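Local coordinates for quinonprotein alcohol dehydrogenase-like protein (Bacteroides thetaiotaomicron VPI-5482, PDB 4R5O) that is of unknown function but binds calcium and joins an immunoglobulin-like beta-sandwich to a seven-bladed beta-propeller, at residues Y67-S78 / M90-F100; F313-G321 / L342-Y350. All coordinates share one frame; numbering follows the deposited sequence.

Interaction 1 of 2, residues Y67-S78 / M90-F100; sequences YKIDNPCRADLS and MSTSFSSNHNF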
# COMPACT_ATOMS: atom_id res chain seq x y z
N TYR A 67 1.09 24.12 15.45
CA TYR A 67 0.94 23.09 14.42
C TYR A 67 0.17 21.90 15.00
O TYR A 67 0.70 21.24 15.89
CB TYR A 67 2.33 22.66 13.93
CG TYR A 67 2.36 21.82 12.68
CD1 TYR A 67 2.20 20.44 12.74
CD2 TYR A 67 2.69 22.38 11.45
CE1 TYR A 67 2.25 19.65 11.59
CE2 TYR A 67 2.79 21.59 10.30
CZ TYR A 67 2.56 20.23 10.37
OH TYR A 67 2.65 19.47 9.22
N LYS A 68 -1.08 21.65 14.53
CA LYS A 68 -1.87 20.53 15.04
C LYS A 68 -1.37 19.21 14.45
O LYS A 68 -1.20 19.10 13.23
CB LYS A 68 -3.38 20.71 14.76
N ILE A 69 -1.09 18.23 15.31
CA ILE A 69 -0.64 16.90 14.91
C ILE A 69 -1.92 16.08 14.70
O ILE A 69 -2.37 15.33 15.58
CB ILE A 69 0.36 16.33 15.96
CG1 ILE A 69 1.51 17.31 16.23
CG2 ILE A 69 0.87 14.95 15.56
CD1 ILE A 69 2.34 17.73 14.97
N ASP A 70 -2.57 16.34 13.57
CA ASP A 70 -3.86 15.73 13.24
C ASP A 70 -3.66 14.56 12.24
O ASP A 70 -4.64 13.93 11.83
CB ASP A 70 -4.83 16.79 12.69
CG ASP A 70 -4.35 17.63 11.51
OD1 ASP A 70 -3.23 17.34 10.98
OD2 ASP A 70 -5.08 18.58 11.13
N ASN A 71 -2.40 14.23 11.93
CA ASN A 71 -2.06 13.13 11.03
C ASN A 71 -0.73 12.47 11.41
O ASN A 71 0.16 13.18 11.86
CB ASN A 71 -1.99 13.67 9.60
CG ASN A 71 -2.61 12.75 8.56
OD1 ASN A 71 -3.81 12.44 8.63
ND2 ASN A 71 -1.86 12.37 7.52
N PRO A 72 -0.51 11.14 11.22
CA PRO A 72 0.84 10.59 11.44
C PRO A 72 1.86 11.39 10.65
O PRO A 72 1.64 11.60 9.45
CB PRO A 72 0.71 9.14 10.95
CG PRO A 72 -0.71 8.83 11.04
CD PRO A 72 -1.41 10.11 10.67
N CYS A 73 2.91 11.91 11.31
CA CYS A 73 3.90 12.76 10.65
C CYS A 73 5.25 12.67 11.34
O CYS A 73 5.36 12.14 12.43
CB CYS A 73 3.43 14.21 10.59
SG CYS A 73 3.28 15.02 12.22
N ARG A 74 6.26 13.21 10.67
CA ARG A 74 7.64 13.42 11.08
C ARG A 74 8.10 14.61 10.28
O ARG A 74 7.76 14.70 9.10
CB ARG A 74 8.55 12.16 10.93
CG ARG A 74 8.76 11.70 9.55
CD ARG A 74 9.95 10.79 9.40
NE ARG A 74 10.07 10.42 7.98
CZ ARG A 74 11.06 9.72 7.46
NH1 ARG A 74 12.06 9.31 8.21
NH2 ARG A 74 11.05 9.43 6.16
N ALA A 75 8.74 15.59 10.93
CA ALA A 75 9.17 16.82 10.28
C ALA A 75 10.36 17.45 10.98
O ALA A 75 10.55 17.27 12.18
CB ALA A 75 8.02 17.83 10.25
N ASP A 76 11.18 18.18 10.20
CA ASP A 76 12.30 18.99 10.66
C ASP A 76 11.77 20.39 10.83
O ASP A 76 10.96 20.84 10.01
CB ASP A 76 13.49 18.91 9.68
CG ASP A 76 14.28 17.62 9.70
OD1 ASP A 76 14.79 17.24 10.79
OD2 ASP A 76 14.52 17.05 8.61
N LEU A 77 12.16 21.07 11.90
CA LEU A 77 11.66 22.41 12.13
C LEU A 77 12.81 23.37 12.42
O LEU A 77 13.64 23.12 13.29
CB LEU A 77 10.66 22.41 13.29
CG LEU A 77 10.06 23.74 13.75
CD1 LEU A 77 9.17 24.37 12.69
CD2 LEU A 77 9.28 23.52 14.95
N SER A 78 12.82 24.49 11.68
CA SER A 78 13.77 25.58 11.87
C SER A 78 13.03 26.85 12.20
O SER A 78 11.91 27.09 11.74
CB SER A 78 14.64 25.79 10.64
OG SER A 78 15.47 24.67 10.40
N MSE A 90 17.61 28.34 14.92
CA MSE A 90 17.51 27.16 15.79
C MSE A 90 16.79 26.07 15.08
O MSE A 90 15.85 26.36 14.35
CB MSE A 90 16.78 27.49 17.07
CG MSE A 90 17.49 28.47 17.93
SE MSE A 90 16.20 29.38 18.97
CE MSE A 90 15.16 30.23 17.43
N SER A 91 17.18 24.82 15.32
CA SER A 91 16.53 23.69 14.67
C SER A 91 16.19 22.58 15.66
O SER A 91 16.87 22.40 16.68
CB SER A 91 17.41 23.14 13.55
OG SER A 91 17.60 24.14 12.56
N THR A 92 15.10 21.88 15.36
CA THR A 92 14.64 20.72 16.11
C THR A 92 13.84 19.87 15.11
O THR A 92 13.86 20.14 13.91
CB THR A 92 13.84 21.10 17.41
OG1 THR A 92 13.66 19.91 18.18
CG2 THR A 92 12.48 21.79 17.12
N SER A 93 13.18 18.83 15.61
CA SER A 93 12.33 17.98 14.81
C SER A 93 11.15 17.54 15.65
O SER A 93 11.19 17.65 16.88
CB SER A 93 13.11 16.79 14.25
OG SER A 93 13.70 16.03 15.29
N PHE A 94 10.06 17.16 15.00
CA PHE A 94 8.86 16.68 15.69
C PHE A 94 8.26 15.53 14.91
O PHE A 94 8.52 15.36 13.72
CB PHE A 94 7.84 17.80 15.92
CG PHE A 94 7.18 18.40 14.72
CD1 PHE A 94 7.72 19.51 14.09
CD2 PHE A 94 5.96 17.94 14.27
CE1 PHE A 94 7.06 20.13 13.04
CE2 PHE A 94 5.31 18.54 13.20
CZ PHE A 94 5.86 19.64 12.60
N SER A 95 7.51 14.69 15.63
CA SER A 95 6.85 13.51 15.10
C SER A 95 5.67 13.16 15.96
O SER A 95 5.60 13.59 17.10
CB SER A 95 7.82 12.33 15.00
OG SER A 95 8.31 11.97 16.28
N SER A 96 4.74 12.39 15.41
CA SER A 96 3.54 11.89 16.09
C SER A 96 3.82 10.54 16.73
O SER A 96 4.58 9.75 16.18
CB SER A 96 2.38 11.78 15.10
OG SER A 96 2.74 10.98 13.98
N ASN A 97 3.20 10.27 17.88
CA ASN A 97 3.31 8.99 18.56
C ASN A 97 2.13 8.15 18.07
O ASN A 97 1.08 8.11 18.71
CB ASN A 97 3.36 9.15 20.10
CG ASN A 97 3.46 7.84 20.85
OD1 ASN A 97 4.06 6.86 20.40
ND2 ASN A 97 2.90 7.78 22.04
N HIS A 98 2.29 7.54 16.91
CA HIS A 98 1.22 6.73 16.32
C HIS A 98 1.67 5.25 16.24
O HIS A 98 2.87 4.95 16.31
CB HIS A 98 0.81 7.28 14.93
CG HIS A 98 1.91 7.25 13.92
ND1 HIS A 98 2.82 8.29 13.81
CD2 HIS A 98 2.24 6.29 13.02
CE1 HIS A 98 3.65 7.94 12.85
NE2 HIS A 98 3.34 6.74 12.34
N ASN A 99 0.69 4.34 16.10
CA ASN A 99 0.92 2.91 16.01
C ASN A 99 0.13 2.38 14.81
O ASN A 99 -1.12 2.33 14.85
CB ASN A 99 0.52 2.25 17.34
CG ASN A 99 0.82 0.77 17.47
OD1 ASN A 99 1.32 0.10 16.57
ND2 ASN A 99 0.53 0.24 18.63
N PHE A 100 0.85 2.03 13.74
CA PHE A 100 0.22 1.57 12.50
C PHE A 100 -0.20 0.09 12.59
O PHE A 100 -0.69 -0.46 11.60
CB PHE A 100 1.13 1.79 11.30
CG PHE A 100 1.19 3.22 10.77
CD1 PHE A 100 0.04 4.00 10.69
CD2 PHE A 100 2.36 3.71 10.20
CE1 PHE A 100 0.06 5.27 10.10
CE2 PHE A 100 2.38 4.98 9.59
CZ PHE A 100 1.23 5.75 9.55

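Interaction 2 of 2, residues F313-G321 / L342-Y350; sequences FANFQPAKG and LVSTDGAIY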
# COMPACT_ATOMS: atom_id res chain seq x y z
N PHE A 313 -16.40 -27.61 -8.47
CA PHE A 313 -17.25 -26.69 -9.23
C PHE A 313 -18.07 -25.79 -8.30
O PHE A 313 -18.66 -26.25 -7.32
CB PHE A 313 -18.19 -27.47 -10.18
CG PHE A 313 -19.19 -26.62 -10.94
CD1 PHE A 313 -18.79 -25.88 -12.05
CD2 PHE A 313 -20.53 -26.59 -10.56
CE1 PHE A 313 -19.71 -25.06 -12.73
CE2 PHE A 313 -21.45 -25.80 -11.26
CZ PHE A 313 -21.04 -25.04 -12.33
N ALA A 314 -18.10 -24.48 -8.64
CA ALA A 314 -18.83 -23.41 -7.96
C ALA A 314 -19.82 -22.81 -8.93
O ALA A 314 -19.39 -22.18 -9.91
CB ALA A 314 -17.86 -22.37 -7.43
N ASN A 315 -21.14 -23.04 -8.69
CA ASN A 315 -22.24 -22.62 -9.55
C ASN A 315 -22.49 -21.09 -9.46
O ASN A 315 -23.61 -20.65 -9.16
CB ASN A 315 -23.52 -23.40 -9.18
CG ASN A 315 -23.90 -23.32 -7.71
OD1 ASN A 315 -23.04 -23.35 -6.80
ND2 ASN A 315 -25.21 -23.27 -7.44
N PHE A 316 -21.45 -20.29 -9.73
CA PHE A 316 -21.50 -18.82 -9.73
C PHE A 316 -20.32 -18.35 -10.55
O PHE A 316 -19.29 -19.02 -10.58
CB PHE A 316 -21.55 -18.17 -8.33
CG PHE A 316 -20.31 -18.34 -7.49
CD1 PHE A 316 -19.21 -17.49 -7.64
CD2 PHE A 316 -20.25 -19.33 -6.51
CE1 PHE A 316 -18.06 -17.64 -6.86
CE2 PHE A 316 -19.10 -19.47 -5.72
CZ PHE A 316 -18.02 -18.63 -5.90
N GLN A 317 -20.49 -17.22 -11.22
CA GLN A 317 -19.46 -16.62 -12.05
C GLN A 317 -18.57 -15.75 -11.17
O GLN A 317 -19.12 -15.02 -10.33
CB GLN A 317 -20.15 -15.83 -13.17
CG GLN A 317 -19.34 -15.70 -14.45
CD GLN A 317 -19.10 -16.98 -15.24
OE1 GLN A 317 -19.79 -18.00 -15.10
NE2 GLN A 317 -18.08 -16.94 -16.08
N PRO A 318 -17.22 -15.77 -11.30
CA PRO A 318 -16.40 -14.91 -10.44
C PRO A 318 -16.43 -13.46 -10.86
O PRO A 318 -16.60 -13.17 -12.04
CB PRO A 318 -14.98 -15.46 -10.60
CG PRO A 318 -15.07 -16.58 -11.57
CD PRO A 318 -16.40 -16.55 -12.23
N ALA A 319 -16.28 -12.54 -9.88
CA ALA A 319 -16.21 -11.10 -10.11
C ALA A 319 -15.01 -10.78 -10.99
O ALA A 319 -13.98 -11.45 -10.91
CB ALA A 319 -16.12 -10.35 -8.80
N LYS A 320 -15.18 -9.82 -11.87
CA LYS A 320 -14.23 -9.44 -12.90
C LYS A 320 -14.35 -7.95 -13.22
O LYS A 320 -15.41 -7.35 -13.01
CB LYS A 320 -14.55 -10.32 -14.16
CG LYS A 320 -13.97 -9.90 -15.50
CD LYS A 320 -14.44 -10.76 -16.67
CE LYS A 320 -13.98 -10.26 -18.03
NZ LYS A 320 -12.52 -10.09 -18.20
N GLY A 321 -13.25 -7.37 -13.71
CA GLY A 321 -13.17 -6.02 -14.25
C GLY A 321 -13.10 -6.15 -15.77
O GLY A 321 -12.64 -7.20 -16.27
N LEU A 342 -14.34 -15.59 -1.58
CA LEU A 342 -14.29 -15.24 -3.00
C LEU A 342 -15.58 -14.49 -3.37
O LEU A 342 -16.59 -14.64 -2.68
CB LEU A 342 -14.04 -16.46 -3.93
CG LEU A 342 -15.01 -17.66 -4.02
CD1 LEU A 342 -14.57 -18.57 -5.13
CD2 LEU A 342 -15.05 -18.48 -2.74
N VAL A 343 -15.49 -13.61 -4.39
CA VAL A 343 -16.56 -12.71 -4.84
C VAL A 343 -17.20 -13.17 -6.14
O VAL A 343 -16.50 -13.41 -7.12
CB VAL A 343 -16.02 -11.27 -5.04
CG1 VAL A 343 -17.16 -10.28 -5.23
CG2 VAL A 343 -15.13 -10.84 -3.89
N SER A 344 -18.53 -13.23 -6.16
CA SER A 344 -19.29 -13.55 -7.35
C SER A 344 -19.47 -12.28 -8.17
O SER A 344 -19.32 -11.17 -7.65
CB SER A 344 -20.62 -14.21 -7.01
OG SER A 344 -21.45 -13.34 -6.26
N THR A 345 -19.81 -12.46 -9.46
CA THR A 345 -19.98 -11.38 -10.44
C THR A 345 -21.14 -10.38 -10.02
O THR A 345 -21.14 -9.26 -10.56
CB THR A 345 -20.25 -11.98 -11.84
OG1 THR A 345 -19.96 -11.00 -12.84
CG2 THR A 345 -21.64 -12.59 -12.00
N ASP A 346 -22.05 -10.75 -9.07
CA ASP A 346 -23.16 -9.92 -8.56
C ASP A 346 -22.75 -9.07 -7.32
O ASP A 346 -23.48 -8.16 -6.92
CB ASP A 346 -24.40 -10.78 -8.20
CG ASP A 346 -24.18 -12.19 -7.66
OD1 ASP A 346 -23.48 -13.00 -8.34
OD2 ASP A 346 -24.87 -12.57 -6.68
N GLY A 347 -21.57 -9.34 -6.77
CA GLY A 347 -21.08 -8.60 -5.61
C GLY A 347 -21.34 -9.29 -4.29
O GLY A 347 -21.34 -8.65 -3.24
N ALA A 348 -21.60 -10.62 -4.34
CA ALA A 348 -21.80 -11.48 -3.17
C ALA A 348 -20.46 -12.11 -2.78
O ALA A 348 -19.58 -12.27 -3.62
CB ALA A 348 -22.86 -12.55 -3.45
N ILE A 349 -20.31 -12.45 -1.50
CA ILE A 349 -19.10 -13.07 -1.00
C ILE A 349 -19.49 -14.44 -0.56
O ILE A 349 -20.51 -14.63 0.09
CB ILE A 349 -18.42 -12.21 0.11
CG1 ILE A 349 -17.88 -10.91 -0.52
CG2 ILE A 349 -17.29 -12.96 0.85
CD1 ILE A 349 -17.78 -9.81 0.38
N TYR A 350 -18.70 -15.41 -1.00
CA TYR A 350 -18.80 -16.81 -0.66
C TYR A 350 -17.65 -17.17 0.26
O TYR A 350 -16.53 -16.71 0.04
CB TYR A 350 -18.82 -17.67 -1.92
CG TYR A 350 -20.11 -17.57 -2.69
CD1 TYR A 350 -20.34 -16.53 -3.59
CD2 TYR A 350 -21.11 -18.53 -2.55
CE1 TYR A 350 -21.53 -16.43 -4.29
CE2 TYR A 350 -22.30 -18.45 -3.26
CZ TYR A 350 -22.51 -17.40 -4.13
OH TYR A 350 -23.68 -17.30 -4.86

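Interaction 1 of 2, residues Y67-S78 / M90-F100
F94 reaches from its strand across A75 into the interior of an immunoglobulin-like beta-sandwich, where it meets Y67 on the facing sheet. The strands 74-83 and 86-97 form an antiparallel hairpin, and between A75 and F94 the main chains exchange two bonds, A75 N to F94 O at 2.8 Å and F94 N to A75 O at 2.9 Å. L77 and T92 form the next hydrogen-bonded pair; the side chains of all four residues lie on the same face of the sheet.

The F94 ring lies with one face over the methyl of A75, CB of A75 standing 3.9 Å from the ring centroid. Its far edge, CE2 and CZ, points into the face of the Y67 ring in a T-shaped contact with planes at 64°. I69 CD1 packs against F94 CE2 at 3.6 Å, while L77 CB approaches the edge of the ring near CD1. With CG set between the backbone N and carbonyl carbon (chi1 66°), F94 is swung over the neighbouring strand. L36 of strand 35-38 and Q28 of strand 28-31 also touch the F94 side chain.

At the end nearer the propeller, the turn before R74 is held by a side chain. S96 OG accepts the N-H of C73 at 2.8 Å, and S96 N returns a bond to C73 O. The same hydroxyl is hydrogen-bonded to H98 ND1, which ties the imidazole to the turn. P72 lies on that ring: its CB sits almost exactly over the centre of one H98 face, and its CG rests 3.8 Å from F100 CE1.

Interaction 2 of 2, residues F313-G321 / L342-Y350
The ring of F316 fills the hollow between Y350, L342 and S344, lying flat against the phenol, with L342 at its rim and the CB of S344 touching it. F316 and Y350 form an offset (parallel-displaced) stack, centroids 4.0 Å apart and planes at only 7°, and the two side chains run past each other in opposite directions. The rings are offset by about a ring radius, which sets Y350 CD1 over the middle of the F316 face and F316 CD2 over the middle of the Y350 face. At the outer rim of F316, the CD1 methyl of L342 meets CZ at 3.5 Å near the ring plane. Nearer the root of the ring, S344 CB touches F316 CD1 at 3.6 Å. A chi1 of 66° places CG of F316 between its own N and carbonyl carbon and directs the ring toward this hollow.

The receiving surface is a beta hairpin of the propeller, strands 339-343 and 349-353 joined by a type I turn from S344 to G347. Alongside it runs the irregular segment that follows strand 309-314, the last strand of the preceding four-stranded sheet. With an alanine in place of Y350, the F316 face would probably lose its aromatic cover, leaving a gap beside the ring and more freedom for it to turn.

Beyond the stack the backbones take over. T345 N donates to Q317 O at 2.8 Å and A319 N to V343 O at 2.9 Å, two bonds that flank the single bridge of P318 with S344. The small CB of A319 nestles against V343 CG1 and the carbonyl of S344, and T345 CG2 lies 3.8 Å from Q317 CB.

In the fold
Interaction 1 comes first along the chain and is complete before interaction 2 begins. Their centres are 45 Å apart, on opposite sides of the chain's centre, with about 22 Å between nearest atoms, and they share no sheet. Interaction 1 joins the facing sheets of the N-terminal sandwich and runs to the boundary with the propeller, where helix 126-129 touches P72 and C73 and F105 and F114 meet F100. Interaction 2 lies within the propeller, linking the exit from the sheet ending in strand 309-314 to the hairpin 339-343/349-353 of the next. One therefore lies in the sandwich and reaches the domain boundary, the other lies at a junction between successive propeller sheets.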